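Cg9734-pa (Drosophila melanogaster, PDB 2BK9) binds a six-coordinate heme and probably carries oxygen. Local coordinates at residues G54-R57 against F58-H61; E83-D86 against E87-K91; V116-A120 against S121-E125. The protein carries 1 engineered substitution. One frame throughout, in Å; residues are numbered along the deposited sequence.

Contact 1 of 3, residues G54-R57 against F58-H61; sequences GNAR and FRAH. With HEM (protoporphyrin IX containing Fe), chain B.
R59 folds back over N55 and A56 at the start of helix 56-75, and F58 N meets the side chain of N55. In one of its two modelled conformers the R59 chain bends at chi3 (-60°), which brings the guanidinium over the backbone of N55 and A56. One face of that group lies above A56 CA and N55 O, while G54 O sits near its plane at the edge. There R59 NH1 gives G54 O a weak bond of 3.0 Å, and the same nitrogen also bonds S53 O, so in this conformer the arginine reaches two carbonyls of the loop leading into the helix. N55 is the N-cap. With chi1 at 176° its CG swings away from its own nitrogen, and OD1 accepts the F58 backbone N at 2.9 Å, on a lone pair in the amide plane. N55 O takes R59 N, also at 2.9 Å and nearly straight (161°). The F58 ring stands almost perpendicular to the N55 amide and carries on into the interior, against L28, T29 and F32 of helix 20-34. This is the opening of the distal helix of a globin fold, called helix E in the family. Further along, A60 N bonds A56 O and H61 N bonds R57 O at 3.1 Å. H61 presents NE2 to the heme iron at 2.0 Å; H96 holds the iron too, giving the bis-histidyl, six-coordinate heme.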
loop_
_atom_site.group_PDB
_atom_site.type_symbol
_atom_site.label_atom_id
_atom_site.label_comp_id
_atom_site.label_asym_id
_atom_site.label_seq_id
_atom_site.Cartn_x
_atom_site.Cartn_y
_atom_site.Cartn_z
ATOM N N GLY A 54 15.377 10.831 3.354
ATOM C CA GLY A 54 16.623 10.551 4.026
ATOM C C GLY A 54 16.477 9.982 5.402
ATOM O O GLY A 54 17.486 9.610 6.009
ATOM N N ASN A 55 15.281 9.893 5.915
ATOM C CA ASN A 55 15.076 9.450 7.287
ATOM C C ASN A 55 14.923 7.931 7.297
ATOM O O ASN A 55 14.168 7.355 6.527
ATOM C CB ASN A 55 13.837 10.141 7.854
ATOM C CG ASN A 55 13.487 9.678 9.229
ATOM O OD1 ASN A 55 12.818 8.648 9.376
ATOM N ND2 ASN A 55 13.961 10.388 10.242
ATOM N N ALA A 56 15.646 7.288 8.194
ATOM C CA ALA A 56 15.679 5.836 8.223
ATOM C C ALA A 56 14.329 5.186 8.547
ATOM O O ALA A 56 13.981 4.157 7.974
ATOM C CB ALA A 56 16.758 5.363 9.190
ATOM N N ARG A 57 13.575 5.803 9.437
ATOM C CA ARG A 57 12.284 5.263 9.757
ATOM C C ARG A 57 11.285 5.483 8.634
ATOM O O ARG A 57 10.431 4.640 8.396
ATOM C CB ARG A 57 11.827 5.805 11.102
ATOM C CG ARG A 57 12.606 5.173 12.239
ATOM C CD ARG A 57 12.158 5.625 13.609
ATOM N NE ARG A 57 12.763 4.779 14.644
ATOM C CZ ARG A 57 14.039 4.791 15.004
ATOM N NH1 ARG A 57 14.884 5.653 14.486
ATOM N NH2 ARG A 57 14.492 3.937 15.938
ATOM N N PHE A 58 11.358 6.620 7.950
ATOM C CA PHE A 58 10.580 6.786 6.753
ATOM C C PHE A 58 10.892 5.688 5.761
ATOM O O PHE A 58 10.005 5.055 5.196
ATOM C CB PHE A 58 10.856 8.159 6.161
ATOM C CG PHE A 58 10.223 8.392 4.818
ATOM C CD1 PHE A 58 9.043 9.098 4.679
ATOM C CD2 PHE A 58 10.831 7.934 3.673
ATOM C CE1 PHE A 58 8.493 9.295 3.439
ATOM C CE2 PHE A 58 10.259 8.124 2.432
ATOM C CZ PHE A 58 9.092 8.853 2.320
ATOM N N ARG A 59 12.175 5.445 5.548
ATOM C CA ARG A 59 12.602 4.427 4.584
ATOM C C ARG A 59 12.100 3.041 4.963
ATOM O O ARG A 59 11.698 2.285 4.100
ATOM C CB ARG A 59 14.116 4.437 4.451
ATOM C CG ARG A 59 14.597 5.501 3.527
ATOM C CD ARG A 59 15.937 5.181 2.894
ATOM N NE ARG A 59 16.907 5.014 3.952
ATOM C CZ ARG A 59 17.527 6.017 4.566
ATOM N NH1 ARG A 59 17.316 7.269 4.212
ATOM N NH2 ARG A 59 18.366 5.784 5.554
ATOM N N ALA A 60 12.080 2.752 6.260
ATOM C CA ALA A 60 11.604 1.482 6.703
ATOM C C ALA A 60 10.116 1.320 6.378
ATOM O O ALA A 60 9.703 0.268 5.932
ATOM C CB ALA A 60 11.853 1.351 8.204
ATOM N N HIS A 61 9.307 2.345 6.632
ATOM C CA HIS A 61 7.880 2.210 6.344
ATOM C C HIS A 61 7.612 2.151 4.845
ATOM O O HIS A 61 6.769 1.401 4.382
ATOM C CB HIS A 61 7.057 3.333 7.010
ATOM C CG HIS A 61 5.595 3.043 7.027
ATOM N ND1 HIS A 61 4.727 3.439 6.041
ATOM C CD2 HIS A 61 4.842 2.355 7.910
ATOM C CE1 HIS A 61 3.513 2.986 6.327
ATOM N NE2 HIS A 61 3.549 2.336 7.462
HETATM C CHA HEM B . 3.948 0.681 11.027
HETATM C CHB HEM B . 2.789 -1.531 6.917
HETATM C CHC HEM B . -0.242 2.023 5.984
HETATM C CHD HEM B . 1.235 4.438 9.822
HETATM C C1A HEM B . 3.833 -0.247 10.026
HETATM C C2A HEM B . 4.414 -1.591 10.053
HETATM C C3A HEM B . 4.083 -2.238 8.912
HETATM C C4A HEM B . 3.328 -1.289 8.146
HETATM C CMA HEM B . 4.409 -3.659 8.413
HETATM C CAA HEM B . 5.241 -2.131 11.225
HETATM C CBA HEM B . 4.334 -2.537 12.386
HETATM C CGA HEM B . 5.239 -2.927 13.525
HETATM O O1A HEM B . 5.769 -2.021 14.234
HETATM O O2A HEM B . 5.426 -4.137 13.734
HETATM C C1B HEM B . 1.891 -0.725 6.258
HETATM C C2B HEM B . 1.210 -1.101 5.052
HETATM C C3B HEM B . 0.352 -0.096 4.791
HETATM C C4B HEM B . 0.447 0.868 5.845
HETATM C CMB HEM B . 1.469 -2.366 4.282
HETATM C CAB HEM B . -0.650 0.000 3.706
HETATM C CBB HEM B . -0.519 -0.493 2.489
HETATM C C1C HEM B . -0.132 2.993 6.930
HETATM C C2C HEM B . -0.904 4.228 7.017
HETATM C C3C HEM B . -0.451 4.937 8.051
HETATM C C4C HEM B . 0.585 4.150 8.669
HETATM C CMC HEM B . -2.042 4.589 6.064
HETATM C CAC HEM B . -0.969 6.289 8.462
HETATM C CBC HEM B . -0.311 7.245 9.082
HETATM C C1D HEM B . 2.117 3.655 10.489
HETATM C C2D HEM B . 2.681 3.957 11.736
HETATM C C3D HEM B . 3.502 2.855 12.100
HETATM C C4D HEM B . 3.353 1.912 11.024
HETATM C CMD HEM B . 2.499 5.248 12.514
HETATM C CAD HEM B . 4.308 2.736 13.367
HETATM C CBD HEM B . 5.631 3.425 13.253
HETATM C CGD HEM B . 6.455 3.356 14.500
HETATM O O1D HEM B . 7.509 4.031 14.570
HETATM O O2D HEM B . 6.069 2.616 15.443
HETATM N NA HEM B . 3.150 -0.104 8.865
HETATM N NB HEM B . 1.414 0.499 6.742
HETATM N NC HEM B . 0.772 2.970 7.961
HETATM N ND HEM B . 2.522 2.405 10.074
HETATM FE FE HEM B . 2.002 1.447 8.411
#

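Contact 2 of 3, residues E83-D86 against E87-K91; sequences EKLD and EIWTK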
loop_
_atom_site.group_PDB
_atom_site.type_symbol
_atom_site.label_atom_id
_atom_site.label_comp_id
_atom_site.label_asym_id
_atom_site.label_seq_id
_atom_site.Cartn_x
_atom_site.Cartn_y
_atom_site.Cartn_z
ATOM N N GLU A 83 -6.778 -17.074 1.343
ATOM C CA GLU A 83 -6.364 -17.300 2.725
ATOM C C GLU A 83 -5.099 -16.514 3.068
ATOM O O GLU A 83 -4.996 -15.898 4.122
ATOM C CB GLU A 83 -6.120 -18.794 2.950
ATOM C CG GLU A 83 -7.351 -19.661 2.803
ATOM C CD GLU A 83 -7.677 -20.183 1.395
ATOM O OE1 GLU A 83 -7.259 -19.624 0.364
ATOM O OE2 GLU A 83 -8.384 -21.226 1.335
ATOM N N LYS A 84 -4.120 -16.581 2.175
ATOM C CA LYS A 84 -2.867 -15.911 2.445
ATOM C C LYS A 84 -3.025 -14.398 2.425
ATOM O O LYS A 84 -2.423 -13.700 3.264
ATOM C CB LYS A 84 -1.816 -16.360 1.449
ATOM C CG LYS A 84 -1.319 -17.777 1.668
ATOM C CD LYS A 84 -0.423 -18.276 0.540
ATOM C CE LYS A 84 0.137 -19.670 0.820
ATOM N NZ LYS A 84 1.002 -19.775 1.972
ATOM N N LEU A 85 -3.852 -13.868 1.526
ATOM C CA LEU A 85 -4.138 -12.427 1.537
ATOM C C LEU A 85 -4.839 -12.009 2.817
ATOM O O LEU A 85 -4.551 -10.981 3.413
ATOM C CB LEU A 85 -4.947 -12.011 0.322
ATOM C CG LEU A 85 -4.242 -12.118 -1.018
ATOM C CD1 LEU A 85 -5.212 -11.899 -2.142
ATOM C CD2 LEU A 85 -3.088 -11.128 -1.104
ATOM N N ASP A 86 -5.812 -12.815 3.244
ATOM C CA ASP A 86 -6.532 -12.501 4.463
ATOM C C ASP A 86 -5.546 -12.455 5.631
ATOM O O ASP A 86 -5.631 -11.564 6.498
ATOM C CB ASP A 86 -7.640 -13.490 4.737
ATOM C CG ASP A 86 -8.503 -13.018 5.865
ATOM O OD1 ASP A 86 -9.356 -12.169 5.683
ATOM O OD2 ASP A 86 -8.343 -13.452 7.003
ATOM N N GLU A 87 -4.621 -13.408 5.688
ATOM C CA GLU A 87 -3.633 -13.420 6.744
ATOM C C GLU A 87 -2.772 -12.170 6.700
ATOM O O GLU A 87 -2.566 -11.526 7.720
ATOM C CB GLU A 87 -2.792 -14.687 6.628
ATOM C CG GLU A 87 -1.739 -14.734 7.672
ATOM C CD GLU A 87 -0.780 -15.906 7.553
ATOM O OE1 GLU A 87 -0.780 -16.677 6.538
ATOM O OE2 GLU A 87 0.043 -16.062 8.479
ATOM N N ILE A 88 -2.185 -11.887 5.553
ATOM C CA ILE A 88 -1.271 -10.757 5.412
ATOM C C ILE A 88 -1.958 -9.484 5.899
ATOM O O ILE A 88 -1.407 -8.707 6.680
ATOM C CB ILE A 88 -0.801 -10.639 3.963
ATOM C CG1 ILE A 88 0.151 -11.807 3.599
ATOM C CG2 ILE A 88 -0.168 -9.303 3.704
ATOM C CD1 ILE A 88 0.349 -11.987 2.118
ATOM N N TRP A 89 -3.126 -9.225 5.338
ATOM C CA TRP A 89 -3.740 -7.895 5.491
ATOM C C TRP A 89 -4.492 -7.742 6.805
ATOM O O TRP A 89 -4.626 -6.635 7.293
ATOM C CB TRP A 89 -4.551 -7.555 4.258
ATOM C CG TRP A 89 -3.638 -7.295 3.109
ATOM C CD1 TRP A 89 -3.238 -8.187 2.133
ATOM C CD2 TRP A 89 -2.928 -6.100 2.858
ATOM N NE1 TRP A 89 -2.326 -7.589 1.307
ATOM C CE2 TRP A 89 -2.133 -6.303 1.729
ATOM C CE3 TRP A 89 -2.907 -4.859 3.470
ATOM C CZ2 TRP A 89 -1.345 -5.298 1.188
ATOM C CZ3 TRP A 89 -2.114 -3.868 2.936
ATOM C CH2 TRP A 89 -1.359 -4.092 1.800
ATOM N N THR A 90 -4.959 -8.843 7.386
ATOM C CA THR A 90 -5.487 -8.764 8.729
ATOM C C THR A 90 -4.401 -8.362 9.697
ATOM O O THR A 90 -4.585 -7.516 10.579
ATOM C CB THR A 90 -6.157 -10.062 9.135
ATOM O OG1 THR A 90 -7.296 -10.297 8.292
ATOM C CG2 THR A 90 -6.658 -9.974 10.566
ATOM N N LYS A 91 -3.212 -8.919 9.501
ATOM C CA LYS A 91 -2.092 -8.584 10.368
ATOM C C LYS A 91 -1.682 -7.117 10.188
ATOM O O LYS A 91 -1.471 -6.407 11.169
ATOM C CB LYS A 91 -0.911 -9.530 10.148
ATOM C CG LYS A 91 0.275 -9.148 11.005
ATOM C CD LYS A 91 1.375 -10.194 10.971
ATOM C CE LYS A 91 2.485 -9.807 11.898
ATOM N NZ LYS A 91 2.146 -10.044 13.336
HETATM O O HOH W 1 0.025 -15.264 4.316
#
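Four consecutive i to i+4 bonds carry the backbone from E83-D86 into E87-K91 as one regular alpha-helix, from E87 N to E83 O through T90 N to D86 O, with the straightest at I88 N to K84 O (2.9 Å, 170°). D86 O is gripped twice: T90 OG1 donates to it at 2.8 Å and T90 N at 2.9 Å, the two donors coming from opposite faces of the carbonyl plane. The hydroxyl can do this because chi1 of -64° sets OG1 beside the threonine's own nitrogen, back along the helix. The D86 carboxylate crosses obliquely near that hydroxyl, but its OD1 makes a salt bridge with K144. Two residues earlier, the I88 side chain lies against the K84 carbonyl, CG1 coming within 3.2 Å of K84 O. K84 O also accepts from a water, which donates to E87 OE1 at 2.8 Å as well; the extended E87 chain thus joins the backbone through solvent on the outer side of the helix. W89 meets L85 by its pyrrole edge: L85 O lies in the indole plane 3.3 Å from W89 CD1, while L85 CD2 makes a looser apolar approach to the same carbon. I88 CG2 lies over one face of the indole, toward its rim. W89 NE1 turns elsewhere, to S72 OG, and F69 meets the indole edge-to-face. W89 also touches the heme, so this turn of helix 81-96, the globin F helix that further on supplies H96, helps to line the pocket. It packs through L85, I88 and W89 against helix 56-75, and through D86, W89 and T90 against helix 125-143.

Contact 3 of 3, residues V116-A120 against S121-E125; sequences VLTAA and SSLDE. Engineered in segment 121-125: S121 (natural residue Cys).
This is a helix C-terminus: helix 103-120 ends in a Schellman motif and the chain turns into the short loop before helix 125-143, the G-to-H corner of the globin fold. S122 is the C-prime residue, with positive phi (51°), which turns the chain so that L123 N reaches back to T118 O at 2.9 Å, on a lone pair in the carbonyl plane. Inside that bond is the weaker one from S122 N to A119 O, 3.2 Å. The last ordinary helical bond is S121 N to L117 O at 3.0 Å. Two carbonyls near the end are joined to S122 OG through water: one water donates to A119 O at 2.7 Å, the other to A120 O at 2.8 Å, and both bond the same hydroxyl. L123 points back at the helix, its CG beside its own nitrogen (chi1 -58°), so that CD1 rests 3.7 Å from T118 CA and CG lies 3.8 Å from L117 O. T118 OG1 lies 3.9 Å from L123 CD1, and T118 OG1 is bonded to L114 O. An alanine in place of L123 removes CG and both methyls, and is likely to open a gap beside T118 CA and L117 O, leaving the turn less firmly packed on the helix. S121, an engineered replacement for the natural cysteine, bonds T12 O through OG. The turn touches two other helices: S121 and L123 reach helix 3-17 at I15, P16 and T12, while L117 and L123 meet W131, and T118 meets A128, in helix 125-143.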
loop_
_atom_site.group_PDB
_atom_site.type_symbol
_atom_site.label_atom_id
_atom_site.label_comp_id
_atom_site.label_asym_id
_atom_site.label_seq_id
_atom_site.Cartn_x
_atom_site.Cartn_y
_atom_site.Cartn_z
ATOM N N VAL A 116 0.891 6.167 -8.009
ATOM C CA VAL A 116 2.295 5.888 -8.197
ATOM C C VAL A 116 2.482 4.715 -9.157
ATOM O O VAL A 116 3.321 4.765 -10.042
ATOM C CB VAL A 116 2.983 5.654 -6.867
ATOM C CG1 VAL A 116 4.384 5.026 -7.056
ATOM C CG2 VAL A 116 3.079 6.951 -6.081
ATOM N N LEU A 117 1.732 3.635 -8.980
ATOM C CA LEU A 117 1.869 2.451 -9.807
ATOM C C LEU A 117 1.451 2.726 -11.249
ATOM O O LEU A 117 2.084 2.232 -12.191
ATOM C CB LEU A 117 1.107 1.300 -9.231
ATOM C CG LEU A 117 1.624 0.871 -7.845
ATOM C CD1 LEU A 117 0.789 -0.308 -7.359
ATOM C CD2 LEU A 117 3.116 0.534 -7.780
ATOM N N THR A 118 0.386 3.513 -11.416
ATOM C CA THR A 118 -0.082 3.852 -12.727
ATOM C C THR A 118 1.016 4.559 -13.509
ATOM O O THR A 118 1.260 4.246 -14.671
ATOM C CB THR A 118 -1.375 4.682 -12.616
ATOM O OG1 THR A 118 -2.402 3.826 -12.099
ATOM C CG2 THR A 118 -1.847 5.153 -13.975
ATOM N N ALA A 119 1.686 5.503 -12.871
ATOM C CA ALA A 119 2.774 6.206 -13.519
ATOM C C ALA A 119 3.967 5.299 -13.719
ATOM O O ALA A 119 4.546 5.259 -14.796
ATOM C CB ALA A 119 3.130 7.444 -12.739
ATOM N N ALA A 120 4.373 4.575 -12.689
ATOM C CA ALA A 120 5.613 3.815 -12.748
ATOM C C ALA A 120 5.562 2.761 -13.855
ATOM O O ALA A 120 6.564 2.564 -14.568
ATOM C CB ALA A 120 5.924 3.175 -11.446
ATOM N N SER A 121 4.430 2.090 -14.033
ATOM C CA SER A 121 4.311 1.034 -15.031
ATOM C C SER A 121 3.532 1.465 -16.250
ATOM O O SER A 121 3.206 0.630 -17.099
ATOM C CB SER A 121 3.719 -0.199 -14.404
ATOM O OG SER A 121 4.595 -0.680 -13.432
ATOM N N SER A 122 3.222 2.749 -16.360
ATOM C CA SER A 122 2.483 3.276 -17.505
ATOM C C SER A 122 1.234 2.474 -17.765
ATOM O O SER A 122 0.990 2.010 -18.876
ATOM C CB SER A 122 3.353 3.366 -18.738
ATOM O OG SER A 122 4.507 4.191 -18.504
ATOM N N LEU A 123 0.407 2.330 -16.731
ATOM C CA LEU A 123 -0.796 1.519 -16.821
ATOM C C LEU A 123 -1.861 2.258 -17.597
ATOM O O LEU A 123 -2.143 3.401 -17.301
ATOM C CB LEU A 123 -1.332 1.192 -15.451
ATOM C CG LEU A 123 -0.400 0.461 -14.489
ATOM C CD1 LEU A 123 -1.090 0.276 -13.161
ATOM C CD2 LEU A 123 0.081 -0.854 -15.022
ATOM N N ASP A 124 -2.477 1.580 -18.557
ATOM C CA ASP A 124 -3.658 2.120 -19.211
ATOM C C ASP A 124 -4.864 1.970 -18.276
ATOM O O ASP A 124 -4.733 1.433 -17.191
ATOM C CB ASP A 124 -3.869 1.532 -20.605
ATOM C CG ASP A 124 -4.277 0.093 -20.611
ATOM O OD1 ASP A 124 -4.846 -0.402 -19.630
ATOM O OD2 ASP A 124 -4.050 -0.587 -21.653
ATOM N N GLU A 125 -6.017 2.481 -18.700
ATOM C CA GLU A 125 -7.142 2.471 -17.787
ATOM C C GLU A 125 -7.543 1.079 -17.380
ATOM O O GLU A 125 -7.896 0.856 -16.235
ATOM C CB GLU A 125 -8.335 3.178 -18.387
ATOM C CG GLU A 125 -8.259 4.657 -18.397
ATOM C CD GLU A 125 -9.529 5.273 -18.993
ATOM O OE1 GLU A 125 -10.149 4.732 -19.946
ATOM O OE2 GLU A 125 -9.843 6.379 -18.532
HETATM O O HOH W 2 4.341 6.766 -17.007
HETATM O O HOH W 3 6.445 2.689 -17.350
#

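How the contacts relate
Contacts 1, 2 and 3 come in series along the chain, all within the globin fold and with no contact nested inside another. Contact 1 opens helix 56-75, contact 2 lies within the next helix, 81-96, and contact 3 closes helix 103-120, which follows that. Their centres form a nearly equilateral triangle, 24 to 25 Å on a side, with nearest atoms about 9 to 11 Å apart, so none touches another. Contacts 2 and 3 sit on opposite sides of the chain's centre. Contacts 1 and 2 belong to the two helices that supply the axial histidines of the heme, whereas contact 3 shapes a corner farther from it.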